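Local coordinates for conserved Protein MTH1675 (Methanothermobacter thermautotrophicus, PDB 1T57) that binds flavin mononucleotide and magnesium with an alpha/beta domain related to that of pyruvate kinase, although its cellular role is not established, at residues A[41-46]-A[169-174]; A[147-152]-A[178-183]; A[152-157]-A[193-198]. All blocks are in the same frame, centred on the assembly; numbering follows the deposited sequence.

Contact 1 (A[41-46]-A[169-174]); sequences ELVGER and IAIGGT. With FMN (flavin mononucleotide), chain E.
With chi1 of -47°, Val43 sets its CG1 beside the backbone N and sends it out from the helix toward the sheet, while Ile171, at chi1 -65°, places CG1 likewise beside its own N and carries CD1 to meet it. The two side chains approach tip to tip, Val43 CG1 lying 3.8 Å from Ile171 CD1. Two residues earlier on the strand, Ile169 offers its shorter branch to the same valine, CG2 resting 4.1 Å from Val43 CB. The longer branch of Ile169 passes across Arg46 at about a right angle, so that CD1 touches the aliphatic start of the arginine, 4.0 Å from CG. Beyond that point Arg46 bends away, and its guanidinium group forms a salt bridge with Glu199.

This is helix-on-sheet packing in an alpha/beta sandwich. Helical segment 41-46 runs almost exactly antiparallel to strand segment 169-172, the two axes 10.3 Å apart at their closest, and the alternation of the strand turns Ile169 and Ile171 to this helix while Ala170 points to the other layer. Where the strand runs out into the loop, the backbone turns from packing to ligand binding. The ribityl hydroxyl O2' of FMN receives a hydrogen bond from Gly173 N (3.0 Å, N-H...O 154°) and donates one to Gly173 O at 2.6 Å, so a single glycine grips it through both its amide and its carbonyl.

Contact 2 (A[147-152]-A[178-183]); sequences KVCVEI and ADTALV. With FMN (flavin mononucleotide), chain E.
Cys149 points from helix 144-158 toward strand 180-185, where Thr180 and Leu182 rise to meet it. Its sulfur comes down close to the strand backbone, SG lying 3.8 Å from Thr180 O. The CD2 branch of Leu182 touches Cys149 CB at 4.0 Å, and Thr180 turns its methyl to the sulfur, CG2 standing 4.2 Å from Cys149 SG. The threonine rotamer divides the labour: at chi1 -55° CG2 is anti to the backbone N and faces the cysteine, leaving OG1 to hydrogen-bond Ser143 OG.

A different face of the same helix segment serves the flavin. Lys147, bent at chi2 and chi4, curls its ammonium group round to FMN O4, with NZ at 3.0 Å. One helical turn on, the extended Glu151 reaches the same nitrogen in a salt bridge, OE2 being 2.8 Å from Lys147 NZ; the lysine meets it from above, 40° out of the carboxylate plane. Glu151 OE1 is held in turn by Leu115 N. Val148 joins this face, its CG1 3.7 Å from FMN C4A.

The strand begins with a classic beta bulge in which Asp179 and Thr180 both face Gly172. From there strand 180-185 runs antiparallel between strands 168-172 and 196-204; segment 147-152 of helix 144-158 crosses segment 180-183 at -49° on one side of the sheet, alongside helix 131-139, while Ala181 turns to helix 36-50 on the other.

Contact 3 (A[152-157]-A[193-198]); sequences IAIMAA and FDLRIH
Ala153 is the first residue of its helix segment to meet the chain entering the last strand: its methyl CB lies 4.3 Å from Leu195 CD1. Ile154 follows and makes the closer contact, CG1 standing 3.9 Å from that same Leu195 CD1. The two side chains cross at about a right angle, so the isoleucine lies athwart the tip of the leucine. Leu195 extends to the helix because its CG is anti to the backbone N (chi1 -168°), and Val150, one helical turn before Ile154, also packs on Leu195. A single methyl thus meets Val150, Ala153 and Ile154 on one side of helix 144-158, in the helix-on-sheet packing of an alpha/beta sandwich, just ahead of strand 196-204. Next in line, Met155, present as selenomethionine, turns to another side of the helix and touches FMN. Subunit interfaces lie close by: Val118 of a third subunit packs on Ile154, Asp194 forms a salt bridge with Lys88 of that same subunit, and Arg196 hydrogen-bonds Pro206 O of a second.

The three contacts bind both helical layers to one mixed sheet. Contact 1 packs helix 36-50 on one face; contacts 2 and 3 share helix 144-158, and Ile152, on the other. The centres of contacts 1 and 2 lie about 8 Å apart. Those of contacts 2 and 3 are about 10 Å apart, and those of contacts 1 and 3 about 15 Å. Along the chain all the helical segments come first, followed by 169-174, 178-183 and 193-198, so the contacts interleave. Strands 168-172, 180-185 and 196-204 are consecutive neighbours in the sheet. All three contacts include residues that touch FMN, and contact 3 in addition borders two other subunits, so the cofactor pocket and the subunit interfaces border the same core.

Contact 1 (A[41-46]-A[169-174])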
loop_
_atom_site.group_PDB
_atom_site.type_symbol
_atom_site.label_atom_id
_atom_site.label_comp_id
_atom_site.label_asym_id
_atom_site.label_seq_id
_atom_site.Cartn_x
_atom_site.Cartn_y
_atom_site.Cartn_z
ATOM N N GLU A 41 2.521 -41.155 0.535
ATOM C CA GLU A 41 2.718 -42.247 -0.415
ATOM C C GLU A 41 2.847 -41.696 -1.825
ATOM O O GLU A 41 3.740 -42.083 -2.593
ATOM C CB GLU A 41 1.550 -43.240 -0.383
ATOM C CG GLU A 41 1.189 -43.744 0.992
ATOM C CD GLU A 41 0.417 -45.044 0.946
ATOM O OE1 GLU A 41 -0.454 -45.191 0.054
ATOM O OE2 GLU A 41 0.688 -45.912 1.808
ATOM N N LEU A 42 1.951 -40.779 -2.157
ATOM C CA LEU A 42 1.967 -40.201 -3.469
ATOM C C LEU A 42 3.268 -39.486 -3.760
ATOM O O LEU A 42 3.780 -39.602 -4.874
ATOM C CB LEU A 42 0.767 -39.298 -3.646
ATOM C CG LEU A 42 -0.534 -40.106 -3.727
ATOM C CD1 LEU A 42 -1.704 -39.166 -3.878
ATOM C CD2 LEU A 42 -0.486 -41.054 -4.897
ATOM N N VAL A 43 3.840 -38.781 -2.779
ATOM C CA VAL A 43 5.105 -38.092 -3.052
ATOM C C VAL A 43 6.198 -39.098 -3.359
ATOM O O VAL A 43 7.017 -38.869 -4.257
ATOM C CB VAL A 43 5.638 -37.180 -1.880
ATOM C CG1 VAL A 43 4.533 -36.314 -1.331
ATOM C CG2 VAL A 43 6.304 -38.018 -0.805
ATOM N N GLY A 44 6.210 -40.200 -2.602
ATOM C CA GLY A 44 7.212 -41.230 -2.800
ATOM C C GLY A 44 7.248 -41.602 -4.262
ATOM O O GLY A 44 8.277 -41.463 -4.921
ATOM N N GLU A 45 6.094 -42.031 -4.773
ATOM C CA GLU A 45 5.957 -42.455 -6.160
ATOM C C GLU A 45 6.417 -41.391 -7.139
ATOM O O GLU A 45 7.242 -41.660 -8.011
ATOM C CB GLU A 45 4.498 -42.838 -6.438
ATOM C CG GLU A 45 4.284 -43.808 -7.590
ATOM C CD GLU A 45 2.817 -44.163 -7.782
ATOM O OE1 GLU A 45 2.532 -45.292 -8.240
ATOM O OE2 GLU A 45 1.953 -43.314 -7.473
ATOM N N ARG A 46 5.890 -40.179 -7.002
ATOM C CA ARG A 46 6.245 -39.107 -7.916
ATOM C C ARG A 46 7.717 -38.775 -7.831
ATOM O O ARG A 46 8.323 -38.389 -8.828
ATOM C CB ARG A 46 5.410 -37.853 -7.645
ATOM C CG ARG A 46 5.789 -36.690 -8.511
ATOM C CD ARG A 46 5.407 -36.905 -9.959
ATOM N NE ARG A 46 4.065 -36.421 -10.230
ATOM C CZ ARG A 46 2.967 -37.160 -10.140
ATOM N NH1 ARG A 46 3.041 -38.434 -9.788
ATOM N NH2 ARG A 46 1.787 -36.623 -10.419
ATOM N N ILE A 169 9.958 -31.299 -4.046
ATOM C CA ILE A 169 8.573 -31.647 -3.751
ATOM C C ILE A 169 8.248 -30.916 -2.451
ATOM O O ILE A 169 8.932 -31.140 -1.458
ATOM C CB ILE A 169 8.398 -33.176 -3.540
ATOM C CG1 ILE A 169 8.843 -33.942 -4.806
ATOM C CG2 ILE A 169 6.953 -33.487 -3.177
ATOM C CD1 ILE A 169 7.705 -34.683 -5.575
ATOM N N ALA A 170 7.237 -30.040 -2.467
ATOM C CA ALA A 170 6.831 -29.274 -1.277
ATOM C C ALA A 170 5.575 -29.889 -0.665
ATOM O O ALA A 170 4.640 -30.196 -1.380
ATOM C CB ALA A 170 6.567 -27.822 -1.656
ATOM N N ILE A 171 5.558 -30.039 0.659
ATOM C CA ILE A 171 4.436 -30.677 1.373
ATOM C C ILE A 171 3.814 -29.830 2.485
ATOM O O ILE A 171 4.485 -29.369 3.417
ATOM C CB ILE A 171 4.910 -32.050 1.991
ATOM C CG1 ILE A 171 5.279 -33.023 0.856
ATOM C CG2 ILE A 171 3.847 -32.660 2.880
ATOM C CD1 ILE A 171 6.312 -34.137 1.231
ATOM N N GLY A 172 2.514 -29.639 2.395
ATOM C CA GLY A 172 1.848 -28.862 3.413
ATOM C C GLY A 172 0.477 -29.414 3.714
ATOM O O GLY A 172 0.014 -30.338 3.050
ATOM N N GLY A 173 -0.181 -28.848 4.717
ATOM C CA GLY A 173 -1.504 -29.323 5.051
ATOM C C GLY A 173 -2.348 -28.304 5.780
ATOM O O GLY A 173 -1.944 -27.157 5.949
ATOM N N THR A 174 -3.527 -28.730 6.218
ATOM C CA THR A 174 -4.412 -27.842 6.941
ATOM C C THR A 174 -4.253 -28.093 8.441
ATOM O O THR A 174 -4.736 -29.090 8.970
ATOM C CB THR A 174 -5.881 -28.058 6.526
ATOM O OG1 THR A 174 -6.019 -27.914 5.104
ATOM C CG2 THR A 174 -6.754 -27.052 7.186
HETATM N N1 FMN E . -1.375 -24.845 8.243
HETATM C C2 FMN E . -2.492 -24.189 7.738
HETATM O O2 FMN E . -3.556 -24.769 7.642
HETATM N N3 FMN E . -2.439 -22.940 7.181
HETATM C C4 FMN E . -1.292 -22.196 7.282
HETATM O O4 FMN E . -1.220 -21.121 6.673
HETATM C C4A FMN E . -0.145 -22.837 7.757
HETATM N N5 FMN E . 1.044 -22.147 7.825
HETATM C C5A FMN E . 2.202 -22.862 8.021
HETATM C C6 FMN E . 3.389 -22.151 8.067
HETATM C C7 FMN E . 4.565 -22.771 8.383
HETATM C C7M FMN E . 5.776 -21.900 8.475
HETATM C C8 FMN E . 4.509 -23.957 9.106
HETATM C C8M FMN E . 5.779 -24.627 9.599
HETATM C C9 FMN E . 3.315 -24.676 9.102
HETATM C C9A FMN E . 2.166 -24.185 8.473
HETATM N N10 FMN E . 0.923 -24.800 8.679
HETATM C C10 FMN E . -0.190 -24.184 8.165
HETATM C "C1'" FMN E . 0.786 -26.214 9.201
HETATM C "C2'" FMN E . 1.207 -27.179 8.128
HETATM O "O2'" FMN E . 0.476 -26.871 6.936
HETATM C "C3'" FMN E . 0.880 -28.602 8.518
HETATM O "O3'" FMN E . -0.475 -28.733 8.826
HETATM C "C4'" FMN E . 1.805 -29.394 9.458
HETATM O "O4'" FMN E . 1.321 -30.713 9.363
HETATM C "C5'" FMN E . 1.828 -29.281 10.967
HETATM O "O5'" FMN E . 2.648 -30.371 11.326
HETATM P P FMN E . 2.367 -31.549 12.385
HETATM O O1P FMN E . 3.678 -32.212 12.629
HETATM O O2P FMN E . 1.346 -32.587 11.879
HETATM O O3P FMN E . 1.860 -30.867 13.663
#

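Contact 2 (A[147-152]-A[178-183])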
loop_
_atom_site.group_PDB
_atom_site.type_symbol
_atom_site.label_atom_id
_atom_site.label_comp_id
_atom_site.label_asym_id
_atom_site.label_seq_id
_atom_site.Cartn_x
_atom_site.Cartn_y
_atom_site.Cartn_z
ATOM N N LYS A 147 -0.698 -22.976 -0.044
ATOM C CA LYS A 147 -0.018 -21.758 0.344
ATOM C C LYS A 147 1.206 -22.075 1.165
ATOM O O LYS A 147 2.210 -21.425 0.995
ATOM C CB LYS A 147 -0.985 -20.807 1.088
ATOM C CG LYS A 147 -0.731 -20.553 2.581
ATOM C CD LYS A 147 0.160 -19.360 2.809
ATOM C CE LYS A 147 -0.073 -18.721 4.195
ATOM N NZ LYS A 147 0.737 -19.227 5.349
ATOM N N VAL A 148 1.164 -23.102 2.017
ATOM C CA VAL A 148 2.360 -23.358 2.823
ATOM C C VAL A 148 3.448 -23.913 1.964
ATOM O O VAL A 148 4.626 -23.654 2.204
ATOM C CB VAL A 148 2.113 -24.290 4.079
ATOM C CG1 VAL A 148 0.662 -24.296 4.459
ATOM C CG2 VAL A 148 2.664 -25.652 3.862
ATOM N N CYS A 149 3.033 -24.638 0.934
ATOM C CA CYS A 149 3.958 -25.233 -0.007
ATOM C C CYS A 149 4.905 -24.232 -0.636
ATOM O O CYS A 149 6.106 -24.485 -0.613
ATOM C CB CYS A 149 3.202 -26.012 -1.096
ATOM S SG CYS A 149 2.952 -27.765 -0.682
ATOM N N VAL A 150 4.417 -23.108 -1.186
ATOM C CA VAL A 150 5.376 -22.164 -1.755
ATOM C C VAL A 150 6.082 -21.454 -0.607
ATOM O O VAL A 150 7.298 -21.233 -0.649
ATOM C CB VAL A 150 4.725 -21.094 -2.750
ATOM C CG1 VAL A 150 3.344 -21.478 -3.103
ATOM C CG2 VAL A 150 4.771 -19.713 -2.181
ATOM N N GLU A 151 5.323 -21.127 0.436
ATOM C CA GLU A 151 5.886 -20.430 1.584
ATOM C C GLU A 151 7.104 -21.129 2.182
ATOM O O GLU A 151 8.151 -20.519 2.403
ATOM C CB GLU A 151 4.826 -20.254 2.669
ATOM C CG GLU A 151 5.330 -19.401 3.832
ATOM C CD GLU A 151 4.259 -19.032 4.849
ATOM O OE1 GLU A 151 4.248 -17.859 5.287
ATOM O OE2 GLU A 151 3.439 -19.896 5.231
ATOM N N ILE A 152 6.966 -22.412 2.483
ATOM C CA ILE A 152 8.102 -23.110 3.052
ATOM C C ILE A 152 9.182 -23.258 1.963
ATOM O O ILE A 152 10.373 -23.361 2.267
ATOM C CB ILE A 152 7.689 -24.511 3.675
ATOM C CG1 ILE A 152 6.870 -25.354 2.697
ATOM C CG2 ILE A 152 6.789 -24.324 4.888
ATOM C CD1 ILE A 152 6.727 -26.815 3.113
ATOM N N ALA A 178 -0.687 -33.500 6.713
ATOM C CA ALA A 178 -0.589 -33.013 5.345
ATOM C C ALA A 178 -1.717 -33.406 4.365
ATOM O O ALA A 178 -2.315 -34.484 4.462
ATOM C CB ALA A 178 0.781 -33.410 4.782
ATOM N N ASP A 179 -2.013 -32.510 3.426
ATOM C CA ASP A 179 -3.049 -32.762 2.423
ATOM C C ASP A 179 -2.720 -32.112 1.067
ATOM O O ASP A 179 -3.494 -32.189 0.116
ATOM C CB ASP A 179 -4.423 -32.303 2.940
ATOM C CG ASP A 179 -4.470 -30.831 3.280
ATOM O OD1 ASP A 179 -5.458 -30.396 3.910
ATOM O OD2 ASP A 179 -3.526 -30.103 2.922
ATOM N N THR A 180 -1.551 -31.483 0.979
ATOM C CA THR A 180 -1.132 -30.855 -0.262
ATOM C C THR A 180 0.334 -31.077 -0.529
ATOM O O THR A 180 1.172 -30.901 0.349
ATOM C CB THR A 180 -1.337 -29.352 -0.250
ATOM O OG1 THR A 180 -2.696 -29.050 0.062
ATOM C CG2 THR A 180 -0.993 -28.793 -1.612
ATOM N N ALA A 181 0.668 -31.466 -1.747
ATOM C CA ALA A 181 2.071 -31.684 -2.084
ATOM C C ALA A 181 2.226 -31.159 -3.476
ATOM O O ALA A 181 1.406 -31.450 -4.339
ATOM C CB ALA A 181 2.425 -33.161 -2.030
ATOM N N LEU A 182 3.278 -30.388 -3.694
ATOM C CA LEU A 182 3.517 -29.790 -4.995
ATOM C C LEU A 182 4.910 -30.103 -5.524
ATOM O O LEU A 182 5.797 -30.453 -4.757
ATOM C CB LEU A 182 3.318 -28.268 -4.894
ATOM C CG LEU A 182 2.004 -27.608 -5.355
ATOM C CD1 LEU A 182 0.779 -28.271 -4.800
ATOM C CD2 LEU A 182 2.038 -26.171 -4.900
ATOM N N VAL A 183 5.072 -30.009 -6.843
ATOM C CA VAL A 183 6.361 -30.206 -7.488
ATOM C C VAL A 183 6.711 -28.824 -8.008
ATOM O O VAL A 183 6.026 -28.253 -8.859
ATOM C CB VAL A 183 6.272 -31.190 -8.634
ATOM C CG1 VAL A 183 7.501 -31.087 -9.508
ATOM C CG2 VAL A 183 6.156 -32.589 -8.065
HETATM N N1 FMN E . -1.375 -24.845 8.243
HETATM C C2 FMN E . -2.492 -24.189 7.738
HETATM O O2 FMN E . -3.556 -24.769 7.642
HETATM N N3 FMN E . -2.439 -22.940 7.181
HETATM C C4 FMN E . -1.292 -22.196 7.282
HETATM O O4 FMN E . -1.220 -21.121 6.673
HETATM C C4A FMN E . -0.145 -22.837 7.757
HETATM N N5 FMN E . 1.044 -22.147 7.825
HETATM C C5A FMN E . 2.202 -22.862 8.021
HETATM C C6 FMN E . 3.389 -22.151 8.067
HETATM C C7 FMN E . 4.565 -22.771 8.383
HETATM C C7M FMN E . 5.776 -21.900 8.475
HETATM C C8 FMN E . 4.509 -23.957 9.106
HETATM C C8M FMN E . 5.779 -24.627 9.599
HETATM C C9 FMN E . 3.315 -24.676 9.102
HETATM C C9A FMN E . 2.166 -24.185 8.473
HETATM N N10 FMN E . 0.923 -24.800 8.679
HETATM C C10 FMN E . -0.190 -24.184 8.165
HETATM C "C1'" FMN E . 0.786 -26.214 9.201
HETATM C "C2'" FMN E . 1.207 -27.179 8.128
HETATM O "O2'" FMN E . 0.476 -26.871 6.936
HETATM C "C3'" FMN E . 0.880 -28.602 8.518
HETATM O "O3'" FMN E . -0.475 -28.733 8.826
HETATM C "C4'" FMN E . 1.805 -29.394 9.458
HETATM O "O4'" FMN E . 1.321 -30.713 9.363
HETATM C "C5'" FMN E . 1.828 -29.281 10.967
HETATM O "O5'" FMN E . 2.648 -30.371 11.326
HETATM P P FMN E . 2.367 -31.549 12.385
HETATM O O1P FMN E . 3.678 -32.212 12.629
HETATM O O2P FMN E . 1.346 -32.587 11.879
HETATM O O3P FMN E . 1.860 -30.867 13.663
#

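Contact 3 (A[152-157]-A[193-198])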
loop_
_atom_site.group_PDB
_atom_site.type_symbol
_atom_site.label_atom_id
_atom_site.label_comp_id
_atom_site.label_asym_id
_atom_site.label_seq_id
_atom_site.Cartn_x
_atom_site.Cartn_y
_atom_site.Cartn_z
ATOM N N ILE A 152 6.966 -22.412 2.483
ATOM C CA ILE A 152 8.102 -23.110 3.052
ATOM C C ILE A 152 9.182 -23.258 1.963
ATOM O O ILE A 152 10.373 -23.361 2.267
ATOM C CB ILE A 152 7.689 -24.511 3.675
ATOM C CG1 ILE A 152 6.870 -25.354 2.697
ATOM C CG2 ILE A 152 6.789 -24.324 4.888
ATOM C CD1 ILE A 152 6.727 -26.815 3.113
ATOM N N ALA A 153 8.785 -23.230 0.695
ATOM C CA ALA A 153 9.790 -23.367 -0.361
ATOM C C ALA A 153 10.717 -22.157 -0.316
ATOM O O ALA A 153 11.925 -22.300 -0.371
ATOM C CB ALA A 153 9.118 -23.521 -1.776
ATOM N N ILE A 154 10.125 -20.974 -0.177
ATOM C CA ILE A 154 10.857 -19.719 -0.077
ATOM C C ILE A 154 11.750 -19.708 1.176
ATOM O O ILE A 154 12.934 -19.423 1.111
ATOM C CB ILE A 154 9.860 -18.519 -0.033
ATOM C CG1 ILE A 154 9.204 -18.319 -1.396
ATOM C CG2 ILE A 154 10.561 -17.286 0.368
ATOM C CD1 ILE A 154 7.934 -17.485 -1.367
HETATM N N MSE A 155 11.178 -20.021 2.316
HETATM C CA MSE A 155 11.965 -20.042 3.541
HETATM C C MSE A 155 13.198 -20.965 3.441
HETATM O O MSE A 155 14.302 -20.592 3.815
HETATM C CB MSE A 155 11.082 -20.499 4.697
HETATM C CG MSE A 155 9.779 -19.717 4.810
HETATM SE SE MSE A 155 8.605 -20.387 6.245
HETATM C CE MSE A 155 7.230 -21.203 5.250
ATOM N N ALA A 156 12.992 -22.173 2.943
ATOM C CA ALA A 156 14.077 -23.142 2.837
ATOM C C ALA A 156 15.169 -22.663 1.899
ATOM O O ALA A 156 16.345 -22.903 2.154
ATOM C CB ALA A 156 13.535 -24.497 2.383
ATOM N N ALA A 157 14.779 -21.998 0.813
ATOM C CA ALA A 157 15.747 -21.470 -0.135
ATOM C C ALA A 157 16.606 -20.415 0.534
ATOM O O ALA A 157 17.837 -20.482 0.496
ATOM C CB ALA A 157 15.062 -20.859 -1.288
ATOM N N PHE A 193 8.879 -14.037 -7.481
ATOM C CA PHE A 193 8.092 -14.306 -8.656
ATOM C C PHE A 193 8.804 -15.130 -9.682
ATOM O O PHE A 193 8.340 -15.256 -10.795
ATOM C CB PHE A 193 7.529 -13.004 -9.217
ATOM C CG PHE A 193 6.486 -12.405 -8.319
ATOM C CD1 PHE A 193 5.322 -13.117 -8.016
ATOM C CD2 PHE A 193 6.682 -11.170 -7.719
ATOM C CE1 PHE A 193 4.384 -12.597 -7.126
ATOM C CE2 PHE A 193 5.745 -10.642 -6.825
ATOM C CZ PHE A 193 4.596 -11.362 -6.532
ATOM N N ASP A 194 9.920 -15.723 -9.270
ATOM C CA ASP A 194 10.679 -16.640 -10.105
ATOM C C ASP A 194 10.363 -18.077 -9.620
ATOM O O ASP A 194 10.963 -19.061 -10.078
ATOM C CB ASP A 194 12.180 -16.402 -9.967
ATOM C CG ASP A 194 12.681 -15.246 -10.804
ATOM O OD1 ASP A 194 11.853 -14.413 -11.256
ATOM O OD2 ASP A 194 13.922 -15.181 -11.004
ATOM N N LEU A 195 9.424 -18.198 -8.688
ATOM C CA LEU A 195 9.055 -19.505 -8.157
ATOM C C LEU A 195 8.125 -20.163 -9.151
ATOM O O LEU A 195 7.180 -19.548 -9.617
ATOM C CB LEU A 195 8.369 -19.351 -6.808
ATOM C CG LEU A 195 8.227 -20.677 -6.075
ATOM C CD1 LEU A 195 8.269 -20.420 -4.566
ATOM C CD2 LEU A 195 6.935 -21.378 -6.523
ATOM N N ARG A 196 8.394 -21.417 -9.483
ATOM C CA ARG A 196 7.577 -22.085 -10.483
ATOM C C ARG A 196 6.873 -23.305 -9.930
ATOM O O ARG A 196 7.502 -24.160 -9.287
ATOM C CB ARG A 196 8.426 -22.496 -11.718
ATOM C CG ARG A 196 9.148 -21.350 -12.453
ATOM C CD ARG A 196 8.126 -20.269 -12.930
ATOM N NE ARG A 196 7.030 -20.833 -13.735
ATOM C CZ ARG A 196 5.893 -20.183 -14.025
ATOM N NH1 ARG A 196 5.693 -18.946 -13.584
ATOM N NH2 ARG A 196 4.939 -20.768 -14.736
ATOM N N ILE A 197 5.564 -23.377 -10.182
ATOM C CA ILE A 197 4.789 -24.505 -9.736
ATOM C C ILE A 197 4.606 -25.416 -10.944
ATOM O O ILE A 197 3.979 -25.047 -11.934
ATOM C CB ILE A 197 3.446 -24.041 -9.143
ATOM C CG1 ILE A 197 3.733 -23.263 -7.850
ATOM C CG2 ILE A 197 2.540 -25.247 -8.873
ATOM C CD1 ILE A 197 2.511 -22.824 -7.095
ATOM N N HIS A 198 5.158 -26.614 -10.838
ATOM C CA HIS A 198 5.117 -27.597 -11.923
ATOM C C HIS A 198 3.977 -28.646 -11.915
ATOM O O HIS A 198 3.198 -28.730 -12.869
ATOM C CB HIS A 198 6.487 -28.287 -11.989
ATOM C CG HIS A 198 7.635 -27.334 -12.172
ATOM N ND1 HIS A 198 8.824 -27.462 -11.488
ATOM C CD2 HIS A 198 7.790 -26.269 -12.999
ATOM C CE1 HIS A 198 9.668 -26.523 -11.886
ATOM N NE2 HIS A 198 9.065 -25.787 -12.800
#